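Malonyl acyl carrier protein transacylase (PDB 3IM8) probably transfers the malonyl group from malonyl-CoA to holo-acyl carrier protein, giving malonyl-ACP and free CoA for fatty acid synthesis. Local coordinates at residues Tyr15-Tyr26 / His293-Val301; Thr32-Leu40 / Phe105-Ala113. All blocks are in the same frame, centred on the assembly; numbering follows the deposited sequence.

Contact 1 (Tyr15-Tyr26 / His293-Val301); sequences YLGMGRDFYDQY and HVEDQASLV
Asp21 reaches across to the first turn of helix 297-304: its OD2 accepts the backbone N-H of Gln297 at 2.9 Å, in a bent bond (139°) that arrives from above the carboxylate plane. The carboxylate is held near its own backbone by its first torsion (chi1 53°), which lets OD1 take the N-H of Phe22 and a bridging water. That water also accepts from Gly19 N, and its oxygen lies 2.7 Å from Glu295 O, to which it donates; a second water joins the same Glu295 O to Tyr15 OH. One backbone carbonyl therefore receives two water bonds and is tied through them to Tyr15, Gly19 and Asp21. The Glu295 carboxylate stands perpendicular to the Tyr15 ring, OE1 lying 3.5 Å from Tyr15 CE1, while the same oxygen accepts from Gly275 N. The 293-301 segment carries the chain from strand 290-294, at one edge of the four-stranded parallel sheet, into the C-terminal helix. Asp296 is the N-cap of that helix: OD1 takes Ser299 N nearly along its C-O axis and Ser299 OG from the opposite face of the carboxylate, and Ser299 OG in turn accepts Glu295 N. Farther out, the Gln297 side chain bends at chi2 (62°), and its amide lies nearly coplanar with the Tyr26 ring; OE1 sits at the ring edge and NE2 makes a weak bond of 3.3 Å to Tyr26 OH, which has Lys79 as another weak partner. The far end of the Phe22 ring packs against 293-301, by the backbone of Glu295 and Asp296 and between Val294 and Leu300, CZ lying 4.0 Å from Val294 CG1 and CE1 meeting Leu300 CB. Gln297 OE1 also borders the Phe22 ring near its plane, 3.5 Å from CE1. Leu75 of helix 58-78 packs on Phe22 and Tyr26.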
ATOM      1  N   TYR A  15      -7.192   9.363  -7.472  1.00 23.51           N
ATOM      2  CA  TYR A  15      -8.291  10.302  -7.766  1.00 23.57           C
ATOM      3  C   TYR A  15      -8.114  10.755  -9.194  1.00 23.42           C
ATOM      4  O   TYR A  15      -7.023  10.619  -9.770  1.00 22.75           O
ATOM      5  CB  TYR A  15      -8.387  11.462  -6.708  1.00 24.21           C
ATOM      6  CG  TYR A  15      -7.100  12.270  -6.570  1.00 25.67           C
ATOM      7  CD1 TYR A  15      -6.142  11.956  -5.591  1.00 23.26           C
ATOM      8  CD2 TYR A  15      -6.828  13.338  -7.459  1.00 25.45           C
ATOM      9  CE1 TYR A  15      -4.977  12.686  -5.493  1.00 24.54           C
ATOM     10  CE2 TYR A  15      -5.650  14.059  -7.380  1.00 25.05           C
ATOM     11  CZ  TYR A  15      -4.727  13.737  -6.404  1.00 25.79           C
ATOM     12  OH  TYR A  15      -3.541  14.467  -6.364  1.00 26.23           O
ATOM     13  N   LEU A  16      -9.191  11.232  -9.811  1.00 22.99           N
ATOM     14  CA  LEU A  16      -9.114  11.559 -11.217  1.00 22.10           C
ATOM     15  C   LEU A  16      -8.125  12.721 -11.359  1.00 20.58           C
ATOM     16  O   LEU A  16      -8.179  13.664 -10.613  1.00 18.54           O
ATOM     17  CB  LEU A  16     -10.504  11.916 -11.780  1.00 23.12           C
ATOM     18  CG  LEU A  16     -10.846  11.976 -13.280  1.00 25.63           C
ATOM     19  CD1 LEU A  16     -10.935  10.584 -13.897  1.00 26.55           C
ATOM     20  CD2 LEU A  16     -12.201  12.718 -13.428  1.00 31.44           C
ATOM     21  N   GLY A  17      -7.225  12.604 -12.324  1.00 19.22           N
ATOM     22  CA  GLY A  17      -6.281  13.644 -12.639  1.00 19.09           C
ATOM     23  C   GLY A  17      -5.013  13.661 -11.802  1.00 19.22           C
ATOM     24  O   GLY A  17      -4.208  14.577 -11.968  1.00 19.03           O
ATOM     25  N   MET A  18      -4.837  12.703 -10.880  1.00 18.53           N
ATOM     26  CA  MET A  18      -3.659  12.722  -9.982  1.00 17.95           C
ATOM     27  C   MET A  18      -2.334  12.785 -10.753  1.00 18.10           C
ATOM     28  O   MET A  18      -2.149  12.106 -11.771  1.00 18.50           O
ATOM     29  CB  MET A  18      -3.669  11.527  -9.040  1.00 17.74           C
ATOM     30  CG  MET A  18      -3.680  10.190  -9.798  1.00 16.46           C
ATOM     31  SD  MET A  18      -3.666   8.803  -8.713  1.00 20.17           S
ATOM     32  CE  MET A  18      -3.200   7.562  -9.910  1.00 16.84           C
ATOM     33  N   GLY A  19      -1.425  13.626 -10.290  1.00 18.75           N
ATOM     34  CA  GLY A  19      -0.140  13.749 -10.948  1.00 19.09           C
ATOM     35  C   GLY A  19      -0.128  14.586 -12.222  1.00 20.40           C
ATOM     36  O   GLY A  19       0.938  14.742 -12.845  1.00 22.04           O
ATOM     37  N   ARG A  20      -1.277  15.090 -12.658  1.00 20.40           N
ATOM     38  CA  ARG A  20      -1.324  15.788 -13.972  1.00 20.93           C
ATOM     39  C   ARG A  20      -0.533  17.103 -13.958  1.00 20.98           C
ATOM     40  O   ARG A  20       0.153  17.420 -14.942  1.00 20.49           O
ATOM     41  CB  ARG A  20      -2.779  16.054 -14.454  1.00 21.85           C
ATOM     42  CG  ARG A  20      -2.844  16.873 -15.783  1.00 20.32           C
ATOM     43  CD  ARG A  20      -2.669  15.966 -16.961  1.00 17.04           C
ATOM     44  NE  ARG A  20      -2.107  16.672 -18.114  1.00 18.28           N
ATOM     45  CZ  ARG A  20      -2.196  16.252 -19.390  1.00 20.36           C
ATOM     46  NH1 ARG A  20      -1.592  16.942 -20.344  1.00 22.41           N
ATOM     47  NH2 ARG A  20      -2.882  15.137 -19.721  1.00 19.22           N
ATOM     48  N   ASP A  21      -0.658  17.882 -12.867  1.00 21.66           N
ATOM     49  CA  ASP A  21       0.179  19.086 -12.664  1.00 22.73           C
ATOM     50  C   ASP A  21       1.693  18.786 -12.833  1.00 23.20           C
ATOM     51  O   ASP A  21       2.407  19.438 -13.646  1.00 24.65           O
ATOM     52  CB  ASP A  21      -0.147  19.775 -11.319  1.00 23.83           C
ATOM     53  CG  ASP A  21      -0.085  18.832 -10.088  1.00 23.19           C
ATOM     54  OD1 ASP A  21       0.174  17.628 -10.198  1.00 21.42           O
ATOM     55  OD2 ASP A  21      -0.327  19.317  -8.964  1.00 24.25           O
ATOM     56  N   PHE A  22       2.172  17.779 -12.116  1.00 22.32           N
ATOM     57  CA  PHE A  22       3.567  17.355 -12.230  1.00 22.51           C
ATOM     58  C   PHE A  22       3.882  16.920 -13.647  1.00 23.62           C
ATOM     59  O   PHE A  22       4.953  17.252 -14.139  1.00 24.63           O
ATOM     60  CB  PHE A  22       3.877  16.209 -11.286  1.00 20.97           C
ATOM     61  CG  PHE A  22       3.820  16.582  -9.844  1.00 23.78           C
ATOM     62  CD1 PHE A  22       4.118  17.895  -9.419  1.00 22.30           C
ATOM     63  CD2 PHE A  22       3.513  15.615  -8.872  1.00 22.21           C
ATOM     64  CE1 PHE A  22       4.103  18.201  -8.054  1.00 22.87           C
ATOM     65  CE2 PHE A  22       3.498  15.940  -7.506  1.00 23.08           C
ATOM     66  CZ  PHE A  22       3.777  17.223  -7.110  1.00 23.49           C
ATOM     67  N   TYR A  23       2.955  16.196 -14.293  1.00 23.55           N
ATOM     68  CA  TYR A  23       3.163  15.615 -15.632  1.00 24.66           C
ATOM     69  C   TYR A  23       3.478  16.642 -16.728  1.00 25.42           C
ATOM     70  O   TYR A  23       4.418  16.434 -17.527  1.00 25.84           O
ATOM     71  CB  TYR A  23       1.976  14.696 -16.045  1.00 24.39           C
ATOM     72  CG  TYR A  23       2.001  14.089 -17.464  1.00 22.91           C
ATOM     73  CD1 TYR A  23       2.369  12.744 -17.656  1.00 20.03           C
ATOM     74  CD2 TYR A  23       1.597  14.840 -18.601  1.00 22.96           C
ATOM     75  CE1 TYR A  23       2.370  12.157 -18.924  1.00 19.81           C
ATOM     76  CE2 TYR A  23       1.593  14.249 -19.918  1.00 19.47           C
ATOM     77  CZ  TYR A  23       1.973  12.917 -20.029  1.00 19.30           C
ATOM     78  OH  TYR A  23       2.003  12.317 -21.206  1.00 20.77           O
ATOM     79  N   ASP A  24       2.703  17.725 -16.753  1.00 25.66           N
ATOM     80  CA  ASP A  24       2.888  18.808 -17.698  1.00 26.23           C
ATOM     81  C   ASP A  24       4.149  19.652 -17.420  1.00 27.48           C
ATOM     82  O   ASP A  24       4.821  20.149 -18.359  1.00 27.62           O
ATOM     83  CB  ASP A  24       1.640  19.684 -17.690  1.00 26.34           C
ATOM     84  CG  ASP A  24       0.461  18.992 -18.303  1.00 25.42           C
ATOM     85  OD1 ASP A  24       0.632  18.342 -19.335  1.00 27.35           O
ATOM     86  OD2 ASP A  24      -0.645  19.096 -17.775  1.00 24.27           O
ATOM     87  N   GLN A  25       4.484  19.773 -16.138  1.00 27.78           N
ATOM     88  CA  GLN A  25       5.532  20.679 -15.673  1.00 28.74           C
ATOM     89  C   GLN A  25       6.931  20.065 -15.621  1.00 27.83           C
ATOM     90  O   GLN A  25       7.908  20.765 -15.797  1.00 28.38           O
ATOM     91  CB  GLN A  25       5.215  21.198 -14.286  1.00 28.56           C
ATOM     92  CG  GLN A  25       6.343  22.054 -13.769  1.00 33.27           C
ATOM     93  CD  GLN A  25       5.849  23.084 -12.845  1.00 37.76           C
ATOM     94  OE1 GLN A  25       4.709  23.023 -12.395  1.00 39.36           O
ATOM     95  NE2 GLN A  25       6.694  24.059 -12.534  1.00 41.24           N
ATOM     96  N   TYR A  26       7.014  18.775 -15.319  1.00 26.89           N
ATOM     97  CA  TYR A  26       8.277  18.106 -15.087  1.00 25.95           C
ATOM     98  C   TYR A  26       8.534  16.957 -16.078  1.00 25.46           C
ATOM     99  O   TYR A  26       7.864  15.934 -16.015  1.00 25.74           O
ATOM    100  CB  TYR A  26       8.293  17.623 -13.625  1.00 25.96           C
ATOM    101  CG  TYR A  26       8.286  18.753 -12.608  1.00 25.01           C
ATOM    102  CD1 TYR A  26       9.451  19.467 -12.307  1.00 25.12           C
ATOM    103  CD2 TYR A  26       7.127  19.110 -11.944  1.00 25.69           C
ATOM    104  CE1 TYR A  26       9.437  20.515 -11.400  1.00 24.64           C
ATOM    105  CE2 TYR A  26       7.134  20.166 -11.002  1.00 23.76           C
ATOM    106  CZ  TYR A  26       8.284  20.847 -10.763  1.00 24.02           C
ATOM    107  OH  TYR A  26       8.278  21.868  -9.836  1.00 28.85           O
ATOM    108  N   HIS A 293       3.920  15.194   3.147  1.00 23.46           N
ATOM    109  CA  HIS A 293       3.514  14.363   2.041  1.00 22.27           C
ATOM    110  C   HIS A 293       3.613  15.170   0.766  1.00 20.77           C
ATOM    111  O   HIS A 293       3.523  16.379   0.819  1.00 20.46           O
ATOM    112  CB  HIS A 293       2.098  13.846   2.278  1.00 21.95           C
ATOM    113  CG  HIS A 293       1.053  14.917   2.352  1.00 25.28           C
ATOM    114  ND1 HIS A 293       0.342  15.346   1.242  1.00 29.08           N
ATOM    115  CD2 HIS A 293       0.584  15.637   3.396  1.00 26.27           C
ATOM    116  CE1 HIS A 293      -0.512  16.283   1.602  1.00 29.29           C
ATOM    117  NE2 HIS A 293      -0.377  16.485   2.904  1.00 30.01           N
ATOM    118  N   VAL A 294       3.809  14.508  -0.382  1.00 19.94           N
ATOM    119  CA  VAL A 294       3.815  15.182  -1.660  1.00 18.35           C
ATOM    120  C   VAL A 294       2.912  14.426  -2.620  1.00 18.92           C
ATOM    121  O   VAL A 294       3.167  13.229  -2.881  1.00 18.66           O
ATOM    122  CB  VAL A 294       5.258  15.313  -2.233  1.00 18.44           C
ATOM    123  CG1 VAL A 294       5.216  16.038  -3.577  1.00 19.48           C
ATOM    124  CG2 VAL A 294       6.106  16.133  -1.330  1.00 18.01           C
ATOM    125  N   GLU A 295       1.843  15.086  -3.100  1.00 18.70           N
ATOM    126  CA  GLU A 295       0.946  14.482  -4.122  1.00 19.47           C
ATOM    127  C   GLU A 295       0.605  15.445  -5.290  1.00 19.55           C
ATOM    128  O   GLU A 295       0.063  15.017  -6.306  1.00 19.19           O
ATOM    129  CB  GLU A 295      -0.371  14.010  -3.474  1.00 19.68           C
ATOM    130  CG  GLU A 295      -1.233  15.178  -3.030  1.00 20.44           C
ATOM    131  CD  GLU A 295      -2.544  14.762  -2.451  1.00 22.83           C
ATOM    132  OE1 GLU A 295      -3.016  13.648  -2.739  1.00 24.19           O
ATOM    133  OE2 GLU A 295      -3.093  15.538  -1.655  1.00 26.36           O
ATOM    134  N   ASP A 296       0.927  16.738  -5.131  1.00 19.96           N
ATOM    135  CA  ASP A 296       0.553  17.819  -6.074  1.00 20.47           C
ATOM    136  C   ASP A 296       1.474  19.073  -5.931  1.00 21.87           C
ATOM    137  O   ASP A 296       2.414  19.071  -5.133  1.00 21.79           O
ATOM    138  CB  ASP A 296      -0.942  18.197  -5.941  1.00 19.51           C
ATOM    139  CG  ASP A 296      -1.309  18.739  -4.562  1.00 21.12           C
ATOM    140  OD1 ASP A 296      -0.398  19.023  -3.761  1.00 21.28           O
ATOM    141  OD2 ASP A 296      -2.516  18.827  -4.241  1.00 22.15           O
ATOM    142  N   GLN A 297       1.236  20.130  -6.702  1.00 23.68           N
ATOM    143  CA  GLN A 297       2.181  21.262  -6.738  1.00 25.89           C
ATOM    144  C   GLN A 297       2.230  21.904  -5.378  1.00 26.62           C
ATOM    145  O   GLN A 297       3.318  22.133  -4.820  1.00 27.12           O
ATOM    146  CB  GLN A 297       1.865  22.314  -7.839  1.00 26.44           C
ATOM    147  CG  GLN A 297       3.092  23.275  -8.117  1.00 28.32           C
ATOM    148  CD  GLN A 297       4.316  22.513  -8.638  1.00 30.98           C
ATOM    149  OE1 GLN A 297       4.175  21.481  -9.319  1.00 34.34           O
ATOM    150  NE2 GLN A 297       5.527  23.013  -8.332  1.00 32.96           N
ATOM    151  N   ALA A 298       1.059  22.142  -4.793  1.00 28.14           N
ATOM    152  CA  ALA A 298       1.024  22.777  -3.447  1.00 28.03           C
ATOM    153  C   ALA A 298       1.851  22.013  -2.407  1.00 27.11           C
ATOM    154  O   ALA A 298       2.699  22.590  -1.730  1.00 26.82           O
ATOM    155  CB  ALA A 298      -0.450  22.938  -2.954  1.00 29.18           C
ATOM    156  N   SER A 299       1.609  20.705  -2.290  1.00 26.59           N
ATOM    157  CA  SER A 299       2.357  19.876  -1.317  1.00 25.45           C
ATOM    158  C   SER A 299       3.876  19.788  -1.622  1.00 24.79           C
ATOM    159  O   SER A 299       4.722  19.639  -0.692  1.00 24.85           O
ATOM    160  CB  SER A 299       1.704  18.468  -1.151  1.00 25.87           C
ATOM    161  OG  SER A 299       1.509  17.767  -2.381  1.00 25.03           O
ATOM    162  N   LEU A 300       4.228  19.896  -2.903  1.00 24.02           N
ATOM    163  CA  LEU A 300       5.642  19.894  -3.324  1.00 25.21           C
ATOM    164  C   LEU A 300       6.321  21.161  -2.759  1.00 26.19           C
ATOM    165  O   LEU A 300       7.385  21.082  -2.132  1.00 26.11           O
ATOM    166  CB  LEU A 300       5.756  19.885  -4.862  1.00 25.41           C
ATOM    167  CG  LEU A 300       7.079  19.550  -5.600  1.00 26.83           C
ATOM    168  CD1 LEU A 300       7.537  20.604  -6.559  1.00 30.01           C
ATOM    169  CD2 LEU A 300       8.269  18.989  -4.729  1.00 24.19           C
ATOM    170  N   VAL A 301       5.681  22.308  -2.965  1.00 27.86           N
ATOM    171  CA  VAL A 301       6.184  23.624  -2.483  1.00 29.47           C
ATOM    172  C   VAL A 301       6.267  23.657  -0.961  1.00 29.96           C
ATOM    173  O   VAL A 301       7.291  24.019  -0.437  1.00 30.90           O
ATOM    174  CB  VAL A 301       5.368  24.775  -3.029  1.00 29.42           C
ATOM    175  CG1 VAL A 301       5.794  26.128  -2.351  1.00 31.57           C
ATOM    176  CG2 VAL A 301       5.573  24.862  -4.528  1.00 29.88           C
TER
HETATM  177  O   HOH W   1      -1.399  12.525  -6.665  1.00 20.10           O
HETATM  178  O   HOH W   2      -0.940  15.857  -8.653  1.00 20.21           O

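Contact 2 (Thr32-Leu40 / Phe105-Ala113); sequences TIDRASQVL and FEDAVALVA
This is a helix-helix packing contact between the C-terminal part of helix 27-40 and the start of helix 105-122, the short segments crossing at -52° with their axes 9.1 Å apart. Val109 is central: CG1 meets Leu40 CG at 3.7 Å and also Val39 CG1, while CG2 faces Ala36 CB. Val39 directs CG1 away from its own amide nitrogen (chi1 166°), against Ala110, 3.8 Å from Ala110 CB, and rests CG2 on the aliphatic part of Glu106. At one end Phe105 turns its ring edge to Thr32 O, 3.4 Å from CE2, and its CZ touches Thr32 CG2; at the other, Leu40 CD2 reaches Ala113 CB. Polar links lie along one flank. Glu106 OE2 forms a long salt bridge with Arg35 NE (3.7 Å); the stronger partner of Arg35 is Glu31, a salt bridge through NH2. A water donates both to Glu106 OE2 and to Arg35 O. Leu66, Val70, Ala71 and Arg74 of helix 58-78 touch Val109, Phe105 or Thr32, so this helix backs the pair. The result is a largely apolar interface within the helical layers around the parallel sheet, as in the alpha/beta core of FabD-type acyltransferases.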
ATOM      1  N   THR A  32       8.160   9.172 -16.936  1.00 23.92           N
ATOM      2  CA  THR A  32       7.741   8.014 -16.118  1.00 21.49           C
ATOM      3  C   THR A  32       6.325   7.470 -16.509  1.00 21.86           C
ATOM      4  O   THR A  32       6.118   6.252 -16.657  1.00 21.67           O
ATOM      5  CB  THR A  32       7.871   8.332 -14.559  1.00 21.85           C
ATOM      6  OG1 THR A  32       9.237   8.661 -14.275  1.00 23.33           O
ATOM      7  CG2 THR A  32       7.441   7.137 -13.645  1.00 18.73           C
ATOM      8  N   ILE A  33       5.345   8.364 -16.671  1.00 21.54           N
ATOM      9  CA  ILE A  33       3.971   7.932 -17.002  1.00 21.68           C
ATOM     10  C   ILE A  33       3.898   7.344 -18.417  1.00 21.67           C
ATOM     11  O   ILE A  33       3.235   6.337 -18.604  1.00 20.89           O
ATOM     12  CB  ILE A  33       2.892   9.099 -16.802  1.00 21.54           C
ATOM     13  CG1 ILE A  33       2.864   9.589 -15.351  1.00 20.64           C
ATOM     14  CG2 ILE A  33       1.466   8.657 -17.166  1.00 22.16           C
ATOM     15  CD1 ILE A  33       2.587   8.491 -14.322  1.00 21.19           C
ATOM     16  N   ASP A  34       4.528   7.998 -19.407  1.00 22.73           N
ATOM     17  CA  ASP A  34       4.518   7.490 -20.807  1.00 23.32           C
ATOM     18  C   ASP A  34       5.256   6.141 -20.930  1.00 23.80           C
ATOM     19  O   ASP A  34       4.795   5.244 -21.622  1.00 24.98           O
ATOM     20  CB  ASP A  34       5.045   8.515 -21.835  1.00 23.62           C
ATOM     21  CG  ASP A  34       4.250   9.865 -21.829  1.00 25.30           C
ATOM     22  OD1 ASP A  34       3.244  10.034 -21.070  1.00 26.22           O
ATOM     23  OD2 ASP A  34       4.638  10.768 -22.614  1.00 26.03           O
ATOM     24  N   ARG A  35       6.339   5.963 -20.189  1.00 24.19           N
ATOM     25  CA  ARG A  35       6.936   4.628 -20.037  1.00 25.40           C
ATOM     26  C   ARG A  35       5.951   3.565 -19.503  1.00 25.53           C
ATOM     27  O   ARG A  35       5.967   2.431 -19.951  1.00 25.70           O
ATOM     28  CB  ARG A  35       8.152   4.702 -19.125  1.00 25.53           C
ATOM     29  CG  ARG A  35       9.297   4.068 -19.714  1.00 29.64           C
ATOM     30  CD  ARG A  35       9.866   4.946 -20.835  1.00 36.95           C
ATOM     31  NE  ARG A  35      10.643   4.159 -21.786  1.00 41.83           N
ATOM     32  CZ  ARG A  35      11.763   4.557 -22.398  1.00 44.87           C
ATOM     33  NH1 ARG A  35      12.368   3.716 -23.223  1.00 44.59           N
ATOM     34  NH2 ARG A  35      12.301   5.770 -22.188  1.00 45.64           N
ATOM     35  N   ALA A  36       5.086   3.923 -18.542  1.00 25.94           N
ATOM     36  CA  ALA A  36       4.166   2.932 -18.017  1.00 26.40           C
ATOM     37  C   ALA A  36       3.118   2.676 -19.092  1.00 26.66           C
ATOM     38  O   ALA A  36       2.664   1.561 -19.262  1.00 26.89           O
ATOM     39  CB  ALA A  36       3.529   3.422 -16.724  1.00 26.13           C
ATOM     40  N   SER A  37       2.752   3.724 -19.829  1.00 27.47           N
ATOM     41  CA  SER A  37       1.738   3.587 -20.883  1.00 27.64           C
ATOM     42  C   SER A  37       2.210   2.603 -21.918  1.00 28.15           C
ATOM     43  O   SER A  37       1.462   1.703 -22.231  1.00 27.89           O
ATOM     44  CB  SER A  37       1.371   4.916 -21.520  1.00 27.20           C
ATOM     45  OG  SER A  37       0.640   5.719 -20.602  1.00 24.50           O
ATOM     46  N   GLN A  38       3.454   2.744 -22.405  1.00 29.47           N
ATOM     47  CA  GLN A  38       4.067   1.724 -23.278  1.00 30.95           C
ATOM     48  C   GLN A  38       4.008   0.307 -22.724  1.00 30.53           C
ATOM     49  O   GLN A  38       3.594  -0.605 -23.427  1.00 30.90           O
ATOM     50  CB  GLN A  38       5.514   2.042 -23.656  1.00 32.24           C
ATOM     51  CG  GLN A  38       5.896   1.406 -24.980  1.00 37.32           C
ATOM     52  CD  GLN A  38       7.045   2.131 -25.680  1.00 43.67           C
ATOM     53  OE1 GLN A  38       7.324   1.897 -26.880  1.00 44.00           O
ATOM     54  NE2 GLN A  38       7.724   3.019 -24.934  1.00 46.20           N
ATOM     55  N   VAL A  39       4.418   0.096 -21.476  1.00 29.23           N
ATOM     56  CA  VAL A  39       4.407  -1.272 -20.939  1.00 27.09           C
ATOM     57  C   VAL A  39       2.982  -1.850 -20.956  1.00 26.57           C
ATOM     58  O   VAL A  39       2.760  -3.017 -21.289  1.00 26.04           O
ATOM     59  CB  VAL A  39       5.042  -1.339 -19.520  1.00 26.22           C
ATOM     60  CG1 VAL A  39       4.718  -2.696 -18.817  1.00 25.83           C
ATOM     61  CG2 VAL A  39       6.518  -1.086 -19.586  1.00 24.44           C
ATOM     62  N   LEU A  40       2.026  -1.021 -20.583  1.00 25.99           N
ATOM     63  CA  LEU A  40       0.624  -1.432 -20.461  1.00 26.15           C
ATOM     64  C   LEU A  40      -0.124  -1.686 -21.782  1.00 26.56           C
ATOM     65  O   LEU A  40      -1.030  -2.470 -21.814  1.00 27.78           O
ATOM     66  CB  LEU A  40      -0.118  -0.354 -19.662  1.00 26.09           C
ATOM     67  CG  LEU A  40       0.490  -0.237 -18.267  1.00 25.48           C
ATOM     68  CD1 LEU A  40       0.044   1.057 -17.576  1.00 24.63           C
ATOM     69  CD2 LEU A  40       0.090  -1.434 -17.443  1.00 23.06           C
ATOM     70  N   PHE A 105      11.513  -0.459 -12.910  1.00 22.16           N
ATOM     71  CA  PHE A 105      10.259   0.234 -13.002  1.00 23.75           C
ATOM     72  C   PHE A 105       9.301  -0.401 -14.027  1.00 24.39           C
ATOM     73  O   PHE A 105       8.120  -0.665 -13.714  1.00 24.23           O
ATOM     74  CB  PHE A 105      10.488   1.697 -13.348  1.00 23.76           C
ATOM     75  CG  PHE A 105       9.233   2.423 -13.644  1.00 23.28           C
ATOM     76  CD1 PHE A 105       8.228   2.482 -12.695  1.00 23.25           C
ATOM     77  CD2 PHE A 105       9.043   3.040 -14.878  1.00 24.34           C
ATOM     78  CE1 PHE A 105       7.022   3.187 -12.946  1.00 23.55           C
ATOM     79  CE2 PHE A 105       7.866   3.706 -15.150  1.00 24.64           C
ATOM     80  CZ  PHE A 105       6.843   3.775 -14.167  1.00 24.44           C
ATOM     81  N   GLU A 106       9.790  -0.620 -15.247  1.00 24.59           N
ATOM     82  CA  GLU A 106       8.985  -1.266 -16.294  1.00 25.66           C
ATOM     83  C   GLU A 106       8.512  -2.685 -15.920  1.00 24.99           C
ATOM     84  O   GLU A 106       7.366  -3.072 -16.197  1.00 24.82           O
ATOM     85  CB  GLU A 106       9.745  -1.213 -17.642  1.00 26.46           C
ATOM     86  CG  GLU A 106       9.686   0.184 -18.228  1.00 30.60           C
ATOM     87  CD  GLU A 106      10.676   0.461 -19.344  1.00 37.49           C
ATOM     88  OE1 GLU A 106      11.902   0.465 -19.076  1.00 41.65           O
ATOM     89  OE2 GLU A 106      10.242   0.764 -20.474  1.00 37.39           O
ATOM     90  N   ASP A 107       9.376  -3.447 -15.258  1.00 23.95           N
ATOM     91  CA  ASP A 107       8.973  -4.724 -14.657  1.00 23.81           C
ATOM     92  C   ASP A 107       7.803  -4.562 -13.649  1.00 22.70           C
ATOM     93  O   ASP A 107       6.865  -5.366 -13.641  1.00 22.77           O
ATOM     94  CB  ASP A 107      10.151  -5.339 -13.900  1.00 23.66           C
ATOM     95  CG  ASP A 107      11.131  -6.045 -14.816  1.00 25.98           C
ATOM     96  OD1 ASP A 107      10.793  -6.220 -15.998  1.00 28.71           O
ATOM     97  OD2 ASP A 107      12.263  -6.378 -14.357  1.00 24.63           O
ATOM     98  N   ALA A 108       7.906  -3.529 -12.797  1.00 20.85           N
ATOM     99  CA  ALA A 108       6.928  -3.260 -11.755  1.00 19.73           C
ATOM    100  C   ALA A 108       5.574  -3.003 -12.395  1.00 19.89           C
ATOM    101  O   ALA A 108       4.573  -3.563 -12.006  1.00 20.61           O
ATOM    102  CB  ALA A 108       7.358  -2.030 -10.955  1.00 18.61           C
ATOM    103  N   VAL A 109       5.552  -2.138 -13.393  1.00 20.38           N
ATOM    104  CA  VAL A 109       4.316  -1.772 -14.046  1.00 20.84           C
ATOM    105  C   VAL A 109       3.612  -3.018 -14.580  1.00 21.72           C
ATOM    106  O   VAL A 109       2.401  -3.171 -14.322  1.00 21.04           O
ATOM    107  CB  VAL A 109       4.573  -0.779 -15.171  1.00 20.81           C
ATOM    108  CG1 VAL A 109       3.289  -0.462 -15.900  1.00 18.56           C
ATOM    109  CG2 VAL A 109       5.165   0.528 -14.588  1.00 21.09           C
ATOM    110  N   ALA A 110       4.326  -3.894 -15.312  1.00 20.93           N
ATOM    111  CA  ALA A 110       3.641  -5.074 -15.844  1.00 21.58           C
ATOM    112  C   ALA A 110       3.172  -5.976 -14.676  1.00 22.34           C
ATOM    113  O   ALA A 110       2.073  -6.516 -14.709  1.00 23.87           O
ATOM    114  CB  ALA A 110       4.528  -5.873 -16.826  1.00 21.82           C
ATOM    115  N   LEU A 111       4.002  -6.114 -13.649  1.00 21.66           N
ATOM    116  CA  LEU A 111       3.751  -7.035 -12.584  1.00 20.55           C
ATOM    117  C   LEU A 111       2.550  -6.640 -11.743  1.00 20.11           C
ATOM    118  O   LEU A 111       1.802  -7.535 -11.287  1.00 19.48           O
ATOM    119  CB  LEU A 111       4.964  -7.073 -11.702  1.00 20.87           C
ATOM    120  CG  LEU A 111       5.005  -7.850 -10.425  1.00 21.23           C
ATOM    121  CD1 LEU A 111       4.652  -9.335 -10.682  1.00 21.24           C
ATOM    122  CD2 LEU A 111       6.442  -7.645  -9.907  1.00 20.97           C
ATOM    123  N   VAL A 112       2.375  -5.334 -11.487  1.00 19.11           N
ATOM    124  CA  VAL A 112       1.196  -4.898 -10.698  1.00 18.52           C
ATOM    125  C   VAL A 112      -0.111  -4.927 -11.519  1.00 18.82           C
ATOM    126  O   VAL A 112      -1.170  -5.128 -10.935  1.00 18.34           O
ATOM    127  CB  VAL A 112       1.368  -3.522  -9.883  1.00 18.21           C
ATOM    128  CG1 VAL A 112       2.617  -3.596  -8.883  1.00 15.64           C
ATOM    129  CG2 VAL A 112       1.492  -2.333 -10.814  1.00 17.43           C
ATOM    130  N   ALA A 113      -0.040  -4.752 -12.846  1.00 19.89           N
ATOM    131  CA  ALA A 113      -1.222  -4.974 -13.697  1.00 21.13           C
ATOM    132  C   ALA A 113      -1.730  -6.391 -13.546  1.00 21.89           C
ATOM    133  O   ALA A 113      -2.939  -6.596 -13.483  1.00 23.81           O
ATOM    134  CB  ALA A 113      -0.936  -4.699 -15.132  1.00 20.02           C
TER
HETATM  135  O   HOH W   3       8.029   1.565 -21.660  1.00 32.63           O

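In the fold
Contact 1 and contact 2 have centres about 19 Å apart and are joined by consecutive helices, 20-25 and 27-40. Between them Tyr23 OH lies 2.6 Å from Asp34 OD1, a probable hydrogen bond, and Tyr23 CE1 packs on Ile33 CB at 3.8 Å. Along the chain, contact 2 is nested within the loop that contact 1 closes, and helix 58-78 touches both. Contact 1 brings the C-terminal strand and helix back to the N-terminal region; contact 2 pairs two helices of the same acyltransferase domain. Both lie away from the predicted active-site residues Ser90 and His199, and their centres are about 19 and 17 Å from the chain centre.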